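Local coordinates for protein uricase (Arthrobacter globiformis, PDB 2YZC) that catalyses the oxidation of uric acid by molecular oxygen to 5-hydroxyisourate, releasing hydrogen peroxide, on the way to (S)-allantoin, at residues N18-A23 / D68-T73; H37-L42 / F113-I118; E162-P167 / E176-I181; W190-V195 / P238-I243. One frame throughout, in Å; residues are numbered along the deposited sequence.

How the interactions relate
Four contacts are spread over one antiparallel sheet and a loop between two of its strands. Interactions 1 and 2 interleave along the chain, and their strands 13-31 and 38-50 are sheet neighbours; the centres of the two contacts are about 25 Å apart. Interactions 3 and 4 follow in the second half of the chain. Interaction 4 joins strands 182-192 and 240-254 of the same sheet. It lies about 27 Å, centre to centre, from both 1 and 2. Interaction 3 lies in the loop before strand 182-192. Its centre is about 49 Å from that of interaction 1, across the chain's centre. Both nevertheless hold allantoate together with the second subunit, so each pocket is built from two chains. Interactions 2 and 4 lie away from these sites.

Interaction 1 (N18-A23 / D68-T73); sequences NQYGKA and DTQKNT. With 1AL (allantoate ion), chain L.
Strand 18-23 and helix 68-73 cross at -52° with their axes 7.0 Å apart at closest approach, and the CA atoms of Lys22 and Lys71 come within 6.2 Å. Lys22, assigned to the charge relay of this uricase, sends its CG away from the backbone N (chi1 -171°) and bends twice, so that CE packs against Lys71 CB at 3.9 Å. A long flexible chain suits a residue carrying an amine past a helix to the pocket. There a water lies 2.8 Å from Lys22 NZ and donates to Asp68 OD1, while Thr67 OG1 is hydrogen-bonded to the same nitrogen. Replacing Lys22 by an alanine is likely to leave this water and the Thr67 hydroxyl without their nitrogen partner. Asp68 N binds allantoate O10 at 3.0 Å, and Lys71 NZ holds Asp68 OD1 from above the Asp68 carboxylate plane. Gln70 lays its amide beside Gly21, OE1 standing 3.4 Å from Gly21 CA, where a side chain would clash. The amide is turned 86° from the Tyr20 ring and is bonded to Ser46 and Val65. Strand 38-50 flanks strand 18-23, a strand of the second subunit extends the sheet, and helix 85-99 packs on Gln70 and Thr73.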
# COMPACT_ATOMS: atom_id res chain seq x y z
N ASN A 18 -11.68 26.38 5.88
CA ASN A 18 -12.20 25.43 4.91
C ASN A 18 -11.54 25.63 3.55
O ASN A 18 -11.04 26.71 3.25
CB ASN A 18 -13.72 25.56 4.78
CG ASN A 18 -14.15 26.90 4.20
OD1 ASN A 18 -14.22 27.07 2.98
ND2 ASN A 18 -14.43 27.87 5.07
N GLN A 19 -11.52 24.57 2.76
CA GLN A 19 -10.93 24.60 1.43
C GLN A 19 -11.43 23.39 0.65
O GLN A 19 -11.86 22.40 1.24
CB GLN A 19 -9.40 24.56 1.51
CG GLN A 19 -8.82 23.34 2.23
CD GLN A 19 -7.32 23.44 2.44
OE1 GLN A 19 -6.76 24.53 2.55
NE2 GLN A 19 -6.65 22.28 2.52
N TYR A 20 -11.40 23.48 -0.67
CA TYR A 20 -11.87 22.37 -1.48
C TYR A 20 -11.28 22.47 -2.88
O TYR A 20 -10.89 23.55 -3.33
CB TYR A 20 -13.39 22.40 -1.61
CG TYR A 20 -13.86 23.37 -2.67
CD1 TYR A 20 -13.75 24.75 -2.48
CD2 TYR A 20 -14.31 22.90 -3.90
CE1 TYR A 20 -14.08 25.64 -3.50
CE2 TYR A 20 -14.64 23.78 -4.93
CZ TYR A 20 -14.52 25.14 -4.72
OH TYR A 20 -14.82 26.01 -5.75
N GLY A 21 -11.23 21.34 -3.57
CA GLY A 21 -10.70 21.34 -4.92
C GLY A 21 -10.52 19.93 -5.44
O GLY A 21 -11.12 19.00 -4.92
N LYS A 22 -9.71 19.79 -6.48
CA LYS A 22 -9.46 18.48 -7.06
C LYS A 22 -8.09 18.01 -6.61
O LYS A 22 -7.10 18.74 -6.72
CB LYS A 22 -9.48 18.55 -8.59
CG LYS A 22 -9.45 17.18 -9.25
CD LYS A 22 -10.79 16.47 -9.09
CE LYS A 22 -11.80 16.96 -10.12
NZ LYS A 22 -13.15 16.35 -9.96
N ALA A 23 -8.03 16.78 -6.10
CA ALA A 23 -6.77 16.23 -5.63
C ALA A 23 -6.25 15.13 -6.55
O ALA A 23 -7.02 14.44 -7.21
CB ALA A 23 -6.94 15.68 -4.22
N ASP A 68 -14.10 19.80 -11.01
CA ASP A 68 -13.87 19.32 -12.37
C ASP A 68 -13.23 20.43 -13.21
O ASP A 68 -12.38 20.16 -14.05
CB ASP A 68 -15.19 18.89 -13.03
CG ASP A 68 -14.98 18.26 -14.41
OD1 ASP A 68 -14.60 17.08 -14.47
OD2 ASP A 68 -15.19 18.96 -15.42
N THR A 69 -13.65 21.67 -12.97
CA THR A 69 -13.11 22.81 -13.69
C THR A 69 -11.66 23.04 -13.31
O THR A 69 -10.82 23.38 -14.15
CB THR A 69 -13.91 24.09 -13.40
OG1 THR A 69 -15.26 23.92 -13.85
CG2 THR A 69 -13.28 25.28 -14.11
N GLN A 70 -11.36 22.85 -12.03
CA GLN A 70 -10.00 23.02 -11.55
C GLN A 70 -9.11 22.00 -12.25
O GLN A 70 -8.00 22.32 -12.66
CB GLN A 70 -9.94 22.84 -10.03
CG GLN A 70 -10.66 23.97 -9.28
CD GLN A 70 -10.63 23.82 -7.78
OE1 GLN A 70 -9.57 23.61 -7.18
NE2 GLN A 70 -11.79 23.94 -7.15
N LYS A 71 -9.61 20.78 -12.39
CA LYS A 71 -8.86 19.73 -13.07
C LYS A 71 -8.60 20.11 -14.52
O LYS A 71 -7.49 19.95 -15.02
CB LYS A 71 -9.63 18.41 -13.03
CG LYS A 71 -8.98 17.30 -13.83
CD LYS A 71 -9.94 16.15 -14.10
CE LYS A 71 -11.07 16.58 -15.02
NZ LYS A 71 -11.96 15.44 -15.37
N ASN A 72 -9.62 20.61 -15.21
CA ASN A 72 -9.46 21.01 -16.61
C ASN A 72 -8.42 22.11 -16.76
O ASN A 72 -7.64 22.12 -17.72
CB ASN A 72 -10.79 21.52 -17.19
CG ASN A 72 -11.82 20.43 -17.36
OD1 ASN A 72 -11.49 19.25 -17.47
ND2 ASN A 72 -13.09 20.82 -17.40
N THR A 73 -8.41 23.04 -15.81
CA THR A 73 -7.47 24.15 -15.85
C THR A 73 -6.03 23.67 -15.77
O THR A 73 -5.15 24.23 -16.43
CB THR A 73 -7.77 25.15 -14.71
OG1 THR A 73 -9.14 25.55 -14.79
CG2 THR A 73 -6.89 26.38 -14.84
C1 1AL L . -19.04 18.94 -4.92
O2 1AL L . -20.08 18.87 -4.26
N3 1AL L . -18.14 19.96 -4.78
N4 1AL L . -18.86 17.90 -5.82
C5 1AL L . -16.33 17.22 -6.19
O6 1AL L . -15.90 17.61 -5.09
O7 1AL L . -15.68 16.60 -7.05
C8 1AL L . -17.68 17.83 -6.66
C9 1AL L . -17.21 19.15 -8.68
O10 1AL L . -16.75 18.96 -9.82
N11 1AL L . -17.00 20.32 -7.99
N12 1AL L . -17.96 18.23 -8.03
O HOH W 1 -14.74 15.53 -12.14

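Interaction 2 (H37-L42 / F113-I118); sequences HEIQDL and FFWDRI
Trp115 and Asp41 meet between antiparallel strands of the uricase sheet, 38-42 and 113-117, whose directions differ by 155°. The strands splay apart from Phe113 N, which bonds to Asp41 O at 2.9 Å, toward Arg117, and long side chains span the widening interval. From Asp41 CB, 3.4 Å from Trp115 NE1, the chain turns CG away from its backbone N (chi1 -165°) and brings the carboxylate nearly coplanar with the indole, 19° off. OD1 approaches the edge of the Phe113 ring and forms a salt bridge with Arg26; OD2 accepts from Trp115 NE1 at 2.9 Å through its anti lone pair and lies in the indole plane. Tryptophan suits this place because its edge supplies a donor while its face takes Ile39 CG2, a CH-pi contact 4.2 Å from the five-membered ring centroid. A leucine at Trp115 would probably deprive Asp41 OD2 of its indole donor and Ile39 of the flat surface beneath its methyl. Ser158 of the third subunit packs on Ile39 and its Leu156 on Trp115. At the wide end Arg117 reaches Glu38 OE2 edge-on, NH2 making a 2.6 Å salt bridge and also donating to His37 O at 2.8 Å.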
# COMPACT_ATOMS: atom_id res chain seq x y z
N HIS A 37 12.81 14.16 -27.14
CA HIS A 37 11.69 14.38 -26.23
C HIS A 37 12.09 14.54 -24.76
O HIS A 37 13.09 13.99 -24.31
CB HIS A 37 10.68 13.24 -26.33
CG HIS A 37 10.00 13.13 -27.66
ND1 HIS A 37 8.93 12.29 -27.89
CD2 HIS A 37 10.25 13.74 -28.85
CE1 HIS A 37 8.55 12.38 -29.15
NE2 HIS A 37 9.33 13.26 -29.75
N GLU A 38 11.29 15.31 -24.03
CA GLU A 38 11.48 15.53 -22.61
C GLU A 38 10.18 15.13 -21.92
O GLU A 38 9.09 15.27 -22.50
CB GLU A 38 11.77 17.01 -22.31
CG GLU A 38 13.02 17.58 -22.96
CD GLU A 38 14.28 16.81 -22.62
OE1 GLU A 38 14.45 16.42 -21.45
OE2 GLU A 38 15.11 16.60 -23.53
N ILE A 39 10.29 14.64 -20.69
CA ILE A 39 9.13 14.20 -19.92
C ILE A 39 9.02 14.89 -18.57
O ILE A 39 10.00 14.97 -17.82
CB ILE A 39 9.18 12.67 -19.64
CG1 ILE A 39 9.20 11.89 -20.96
CG2 ILE A 39 7.99 12.25 -18.78
CD1 ILE A 39 7.96 12.08 -21.80
N GLN A 40 7.83 15.41 -18.26
CA GLN A 40 7.57 16.02 -16.95
C GLN A 40 6.37 15.23 -16.44
O GLN A 40 5.35 15.13 -17.12
CB GLN A 40 7.27 17.52 -17.10
CG GLN A 40 8.54 18.34 -17.39
CD GLN A 40 8.24 19.79 -17.70
OE1 GLN A 40 8.55 20.69 -16.92
NE2 GLN A 40 7.62 20.02 -18.84
N ASP A 41 6.50 14.67 -15.24
CA ASP A 41 5.46 13.81 -14.67
C ASP A 41 5.06 14.35 -13.29
O ASP A 41 5.88 14.34 -12.37
CB ASP A 41 6.03 12.39 -14.55
CG ASP A 41 4.98 11.33 -14.31
OD1 ASP A 41 3.82 11.67 -13.98
OD2 ASP A 41 5.32 10.12 -14.43
N LEU A 42 3.81 14.79 -13.15
CA LEU A 42 3.32 15.36 -11.90
C LEU A 42 2.00 14.79 -11.37
O LEU A 42 1.18 14.26 -12.13
CB LEU A 42 3.11 16.87 -12.05
CG LEU A 42 4.26 17.79 -12.49
CD1 LEU A 42 3.74 19.21 -12.67
CD2 LEU A 42 5.36 17.76 -11.44
N PHE A 113 7.73 13.23 -10.36
CA PHE A 113 8.36 11.93 -10.52
C PHE A 113 9.46 12.02 -11.57
O PHE A 113 9.27 12.59 -12.64
CB PHE A 113 7.30 10.90 -10.94
CG PHE A 113 6.10 10.88 -10.03
CD1 PHE A 113 4.86 11.29 -10.50
CD2 PHE A 113 6.23 10.50 -8.70
CE1 PHE A 113 3.75 11.32 -9.65
CE2 PHE A 113 5.13 10.53 -7.84
CZ PHE A 113 3.89 10.94 -8.32
N PHE A 114 10.61 11.44 -11.24
CA PHE A 114 11.75 11.50 -12.15
C PHE A 114 11.87 10.33 -13.11
O PHE A 114 11.51 9.19 -12.79
CB PHE A 114 13.05 11.62 -11.34
CG PHE A 114 13.11 12.86 -10.49
CD1 PHE A 114 12.94 12.78 -9.11
CD2 PHE A 114 13.29 14.11 -11.08
CE1 PHE A 114 12.96 13.94 -8.33
CE2 PHE A 114 13.31 15.27 -10.30
CZ PHE A 114 13.15 15.18 -8.93
N TRP A 115 12.38 10.64 -14.30
CA TRP A 115 12.58 9.66 -15.36
C TRP A 115 13.99 9.80 -15.92
O TRP A 115 14.54 10.90 -15.99
CB TRP A 115 11.58 9.88 -16.51
CG TRP A 115 10.15 9.56 -16.17
CD1 TRP A 115 9.25 10.38 -15.56
CD2 TRP A 115 9.47 8.33 -16.45
NE1 TRP A 115 8.04 9.73 -15.43
CE2 TRP A 115 8.14 8.48 -15.97
CE3 TRP A 115 9.84 7.12 -17.05
CZ2 TRP A 115 7.19 7.46 -16.08
CZ3 TRP A 115 8.89 6.11 -17.16
CH2 TRP A 115 7.58 6.28 -16.67
N ASP A 116 14.57 8.67 -16.31
CA ASP A 116 15.90 8.65 -16.92
C ASP A 116 15.73 8.08 -18.32
O ASP A 116 14.85 7.26 -18.54
CB ASP A 116 16.85 7.75 -16.13
CG ASP A 116 17.05 8.23 -14.70
OD1 ASP A 116 17.28 9.44 -14.51
OD2 ASP A 116 16.99 7.38 -13.79
N ARG A 117 16.56 8.52 -19.25
CA ARG A 117 16.49 7.98 -20.61
C ARG A 117 17.07 6.58 -20.60
O ARG A 117 17.94 6.27 -19.78
CB ARG A 117 17.31 8.84 -21.58
CG ARG A 117 16.77 10.24 -21.82
CD ARG A 117 17.65 11.01 -22.80
NE ARG A 117 17.21 12.40 -22.90
CZ ARG A 117 16.13 12.80 -23.57
NH1 ARG A 117 15.39 11.92 -24.23
NH2 ARG A 117 15.79 14.08 -23.56
N ILE A 118 16.58 5.73 -21.49
CA ILE A 118 17.09 4.37 -21.59
C ILE A 118 18.23 4.45 -22.61
O ILE A 118 18.01 4.74 -23.78
CB ILE A 118 16.01 3.39 -22.12
CG1 ILE A 118 14.86 3.28 -21.10
CG2 ILE A 118 16.64 2.03 -22.40
CD1 ILE A 118 13.70 2.40 -21.55
O HOH W 2 9.22 14.81 -14.03

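Interaction 3 (E162-P167 / E176-I181); sequences EFHGFP and ETTDRI. With 1AL (allantoate ion), chain I.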
# COMPACT_ATOMS: atom_id res chain seq x y z
N GLU A 162 26.86 6.00 16.53
CA GLU A 162 26.92 5.54 17.91
C GLU A 162 25.69 6.05 18.65
O GLU A 162 24.98 6.93 18.18
CB GLU A 162 28.14 6.12 18.63
CG GLU A 162 29.48 5.91 17.96
CD GLU A 162 30.62 6.55 18.74
OE1 GLU A 162 30.62 6.45 19.99
OE2 GLU A 162 31.52 7.14 18.11
N PHE A 163 25.45 5.48 19.83
CA PHE A 163 24.35 5.94 20.67
C PHE A 163 24.60 5.48 22.10
O PHE A 163 24.40 4.31 22.44
CB PHE A 163 22.99 5.45 20.20
CG PHE A 163 21.84 6.12 20.92
CD1 PHE A 163 21.78 7.52 20.97
CD2 PHE A 163 20.86 5.38 21.56
CE1 PHE A 163 20.74 8.16 21.67
CE2 PHE A 163 19.82 6.01 22.26
CZ PHE A 163 19.77 7.41 22.31
N HIS A 164 25.04 6.42 22.92
CA HIS A 164 25.35 6.15 24.31
C HIS A 164 25.16 7.41 25.14
O HIS A 164 24.90 8.49 24.60
CB HIS A 164 26.79 5.64 24.42
CG HIS A 164 27.78 6.48 23.68
ND1 HIS A 164 28.11 7.76 24.07
CD2 HIS A 164 28.49 6.23 22.55
CE1 HIS A 164 28.99 8.26 23.21
NE2 HIS A 164 29.23 7.36 22.28
N GLY A 165 25.29 7.28 26.46
CA GLY A 165 25.13 8.43 27.32
C GLY A 165 23.69 8.82 27.61
O GLY A 165 23.44 9.89 28.16
N PHE A 166 22.74 7.97 27.23
CA PHE A 166 21.34 8.27 27.49
C PHE A 166 20.98 7.85 28.91
O PHE A 166 21.59 6.94 29.46
CB PHE A 166 20.43 7.56 26.47
CG PHE A 166 20.75 6.11 26.26
CD1 PHE A 166 21.67 5.72 25.29
CD2 PHE A 166 20.13 5.12 27.03
CE1 PHE A 166 21.96 4.37 25.07
CE2 PHE A 166 20.41 3.77 26.82
CZ PHE A 166 21.33 3.39 25.84
N PRO A 167 19.98 8.50 29.52
CA PRO A 167 19.61 8.13 30.89
C PRO A 167 19.01 6.72 30.94
O PRO A 167 18.30 6.31 30.03
CB PRO A 167 18.60 9.21 31.28
CG PRO A 167 17.96 9.54 29.97
CD PRO A 167 19.14 9.61 29.03
N GLU A 176 24.32 0.63 25.56
CA GLU A 176 25.10 1.64 24.88
C GLU A 176 25.88 0.98 23.75
O GLU A 176 26.21 -0.20 23.83
CB GLU A 176 26.08 2.29 25.84
CG GLU A 176 25.45 3.12 26.94
CD GLU A 176 26.48 3.92 27.72
OE1 GLU A 176 27.23 3.32 28.52
OE2 GLU A 176 26.54 5.15 27.53
N THR A 177 26.17 1.74 22.69
CA THR A 177 26.92 1.20 21.57
C THR A 177 27.73 2.27 20.86
O THR A 177 27.33 3.43 20.79
CB THR A 177 25.98 0.52 20.54
OG1 THR A 177 26.77 -0.05 19.49
CG2 THR A 177 25.01 1.52 19.95
N THR A 178 28.89 1.87 20.33
CA THR A 178 29.75 2.80 19.60
C THR A 178 29.82 2.42 18.13
O THR A 178 30.62 3.00 17.38
CB THR A 178 31.18 2.83 20.17
OG1 THR A 178 31.76 1.53 20.07
CG2 THR A 178 31.16 3.28 21.63
N ASP A 179 29.01 1.46 17.71
CA ASP A 179 28.98 1.03 16.32
C ASP A 179 27.63 0.40 15.99
O ASP A 179 27.32 -0.71 16.43
CB ASP A 179 30.09 0.00 16.04
CG ASP A 179 30.38 -0.17 14.55
OD1 ASP A 179 29.51 0.17 13.72
OD2 ASP A 179 31.49 -0.66 14.21
N ARG A 180 26.81 1.11 15.23
CA ARG A 180 25.51 0.60 14.84
C ARG A 180 25.18 1.12 13.45
O ARG A 180 25.86 2.02 12.94
CB ARG A 180 24.42 1.08 15.81
CG ARG A 180 24.14 2.60 15.75
CD ARG A 180 22.97 3.02 16.63
NE ARG A 180 22.68 4.45 16.48
CZ ARG A 180 21.62 5.07 17.00
NH1 ARG A 180 20.75 4.40 17.73
NH2 ARG A 180 21.44 6.37 16.78
N ILE A 181 24.17 0.54 12.82
CA ILE A 181 23.73 0.99 11.51
C ILE A 181 22.77 2.15 11.77
O ILE A 181 22.09 2.18 12.80
CB ILE A 181 22.96 -0.13 10.75
CG1 ILE A 181 23.94 -1.14 10.15
CG2 ILE A 181 22.08 0.47 9.65
CD1 ILE A 181 23.27 -2.27 9.40
C1 1AL I . 18.59 8.13 18.66
O2 1AL I . 19.41 8.80 18.01
N3 1AL I . 17.69 8.70 19.51
N4 1AL I . 18.66 6.76 18.45
C5 1AL I . 16.15 6.18 17.74
O6 1AL I . 16.14 7.18 16.99
O7 1AL I . 15.30 5.28 17.76
C8 1AL I . 17.47 5.92 18.53
C9 1AL I . 16.66 4.94 20.63
O10 1AL I . 16.13 3.89 21.04
N11 1AL I . 16.38 6.17 21.17
N12 1AL I . 17.56 4.96 19.62
O HOH W 3 23.67 7.75 15.79
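Phe163 and Thr177 form a single antiparallel bridge between two loop segments that wall the substrate pocket, linked by Phe163 N to Thr177 O at 2.9 Å and by the return bond from Thr177 N to Phe163 O. Gly165 N donates to the anti lone pair of Glu176 OE2 at 2.7 Å, and glycine suits its backbone angles, at which a CB would jam against the preceding carbonyl oxygen. His164 NE2 donates, in its ring plane, to Glu162 OE1 from above the carboxylate; Glu162 OE2 is bonded to His218. Thr177 OG1 accepts from Asp179 N, closing an ST turn.

Contacts over ring faces come next. With CG swung opposite its backbone N (chi1 -169°), Phe163 offers one ring face to allantoate, N4 lying 3.8 Å above its centre, while Phe166 CD1 sits over the other. This broad apolar face suits a planar substrate such as urate, consistent with the binding role assigned to Phe163.

The charged Arg180 guanidinium is nearly parallel to the Phe163 ring, 13° apart, and Phe163 CB lies over its centre. Ser161 holds NE, and NH2 reaches allantoate O2 by a weak 3.4 Å bond; a water bridges NH2 to Glu162 O, 2.8 Å from each.

Interaction 4 (W190-V195 / P238-I243); sequences WRYNTV and PEIDEI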
# COMPACT_ATOMS: atom_id res chain seq x y z
N TRP A 190 11.45 22.49 2.93
CA TRP A 190 12.02 23.80 3.21
C TRP A 190 11.19 24.93 2.60
O TRP A 190 10.66 24.81 1.49
CB TRP A 190 13.48 23.84 2.73
CG TRP A 190 13.68 23.47 1.28
CD1 TRP A 190 13.77 24.33 0.23
CD2 TRP A 190 13.86 22.16 0.74
NE1 TRP A 190 13.98 23.64 -0.94
CE2 TRP A 190 14.04 22.30 -0.65
CE3 TRP A 190 13.87 20.87 1.29
CZ2 TRP A 190 14.24 21.21 -1.51
CZ3 TRP A 190 14.08 19.78 0.44
CH2 TRP A 190 14.26 19.96 -0.94
N ARG A 191 11.06 26.01 3.36
CA ARG A 191 10.27 27.16 2.93
C ARG A 191 11.15 28.28 2.39
O ARG A 191 12.09 28.72 3.05
CB ARG A 191 9.44 27.68 4.10
CG ARG A 191 8.58 28.91 3.75
CD ARG A 191 7.66 29.28 4.91
NE ARG A 191 8.38 29.81 6.07
CZ ARG A 191 8.89 31.04 6.12
NH1 ARG A 191 8.76 31.86 5.09
NH2 ARG A 191 9.52 31.45 7.22
N TYR A 192 10.83 28.74 1.18
CA TYR A 192 11.57 29.82 0.56
C TYR A 192 11.03 31.15 1.08
O TYR A 192 9.83 31.28 1.34
CB TYR A 192 11.42 29.76 -0.96
CG TYR A 192 12.05 28.54 -1.58
CD1 TYR A 192 13.42 28.28 -1.44
CD2 TYR A 192 11.30 27.64 -2.33
CE1 TYR A 192 14.02 27.17 -2.03
CE2 TYR A 192 11.88 26.52 -2.93
CZ TYR A 192 13.25 26.30 -2.78
OH TYR A 192 13.84 25.21 -3.37
N ASN A 193 11.90 32.14 1.23
CA ASN A 193 11.45 33.45 1.69
C ASN A 193 11.20 34.39 0.51
O ASN A 193 10.94 35.58 0.68
CB ASN A 193 12.48 34.06 2.66
CG ASN A 193 13.90 34.00 2.13
OD1 ASN A 193 14.83 33.72 2.88
ND2 ASN A 193 14.07 34.28 0.85
N THR A 194 11.26 33.82 -0.70
CA THR A 194 11.04 34.56 -1.93
C THR A 194 10.70 33.59 -3.06
O THR A 194 11.11 32.44 -3.02
CB THR A 194 12.30 35.35 -2.36
OG1 THR A 194 12.06 35.97 -3.62
CG2 THR A 194 13.50 34.41 -2.48
N VAL A 195 9.95 34.06 -4.05
CA VAL A 195 9.59 33.19 -5.17
C VAL A 195 10.60 33.28 -6.32
O VAL A 195 10.47 32.56 -7.31
CB VAL A 195 8.18 33.51 -5.73
CG1 VAL A 195 7.14 33.35 -4.63
CG2 VAL A 195 8.14 34.92 -6.29
N PRO A 238 20.49 31.40 1.09
CA PRO A 238 19.86 32.60 1.65
C PRO A 238 18.36 32.66 1.41
O PRO A 238 17.62 33.26 2.19
CB PRO A 238 20.60 33.74 0.95
CG PRO A 238 21.95 33.15 0.68
CD PRO A 238 21.60 31.77 0.18
N GLU A 239 17.90 32.03 0.33
CA GLU A 239 16.48 32.04 0.01
C GLU A 239 15.64 31.10 0.86
O GLU A 239 14.41 31.09 0.75
CB GLU A 239 16.25 31.72 -1.48
CG GLU A 239 17.09 30.58 -2.02
CD GLU A 239 18.51 31.01 -2.33
OE1 GLU A 239 18.68 31.94 -3.16
OE2 GLU A 239 19.46 30.44 -1.74
N ILE A 240 16.28 30.32 1.72
CA ILE A 240 15.55 29.40 2.58
C ILE A 240 15.50 29.91 4.02
O ILE A 240 16.52 30.23 4.61
CB ILE A 240 16.20 27.98 2.57
CG1 ILE A 240 16.13 27.40 1.15
CG2 ILE A 240 15.48 27.08 3.57
CD1 ILE A 240 16.76 26.00 1.01
N ASP A 241 14.29 30.01 4.57
CA ASP A 241 14.13 30.49 5.94
C ASP A 241 14.11 29.38 6.97
O ASP A 241 14.46 29.59 8.14
CB ASP A 241 12.85 31.31 6.08
CG ASP A 241 13.11 32.80 6.00
OD1 ASP A 241 14.27 33.19 5.77
OD2 ASP A 241 12.14 33.57 6.17
N GLU A 242 13.70 28.19 6.56
CA GLU A 242 13.63 27.07 7.48
C GLU A 242 13.46 25.76 6.75
O GLU A 242 12.96 25.71 5.63
CB GLU A 242 12.46 27.26 8.45
CG GLU A 242 11.14 27.54 7.75
CD GLU A 242 9.98 27.63 8.71
OE1 GLU A 242 8.92 28.16 8.32
OE2 GLU A 242 10.12 27.16 9.86
N ILE A 243 13.89 24.69 7.40
CA ILE A 243 13.75 23.36 6.83
C ILE A 243 13.27 22.47 7.95
O ILE A 243 13.75 22.55 9.09
CB ILE A 243 15.09 22.85 6.25
CG1 ILE A 243 14.90 21.44 5.69
CG2 ILE A 243 16.17 22.87 7.33
CD1 ILE A 243 16.10 20.92 4.94
O HOH W 4 10.41 34.45 7.92
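Glu242 OE1 is gripped by two donors, Arg191 NE at 2.8 Å and the indole nitrogen of Trp295. The arginine bond is nearly straight (173°), lies in the guanidinium plane and uses the anti lone pair of the oxygen; the carboxylate itself stands 82° from that plane. Arg191 reaches it by folding at chi3 (70°), which also lays the guanidinium face over Asp241 CB. Arg191 NH2 then makes a long salt bridge with Asp241 OD2, 3.5 Å away, and a water joins the same two atoms. One cation thus serves two acids, and arginine suits the place because it can bind at its edge and pack with its face.

The backbones are antiparallel: Arg191 N bonds to Glu242 O, Asp241 N to Arg191 O, and Asn193 N to Glu239 O at 2.8 Å. On the face carrying Trp190, Tyr192, Ile240 and Ile243, Ile240 packs against both rings, its CD1 3.5 Å from Trp190 CD1 and its CG1 3.8 Å from Tyr192 CE1. Trp190 NE1 donates to Tyr192 OH, tying the two rings together.

These apolar side chains face helices 199-216 and 222-236, while strand 143-157 pairs with 190-192 and strand 276-285 with 240-243.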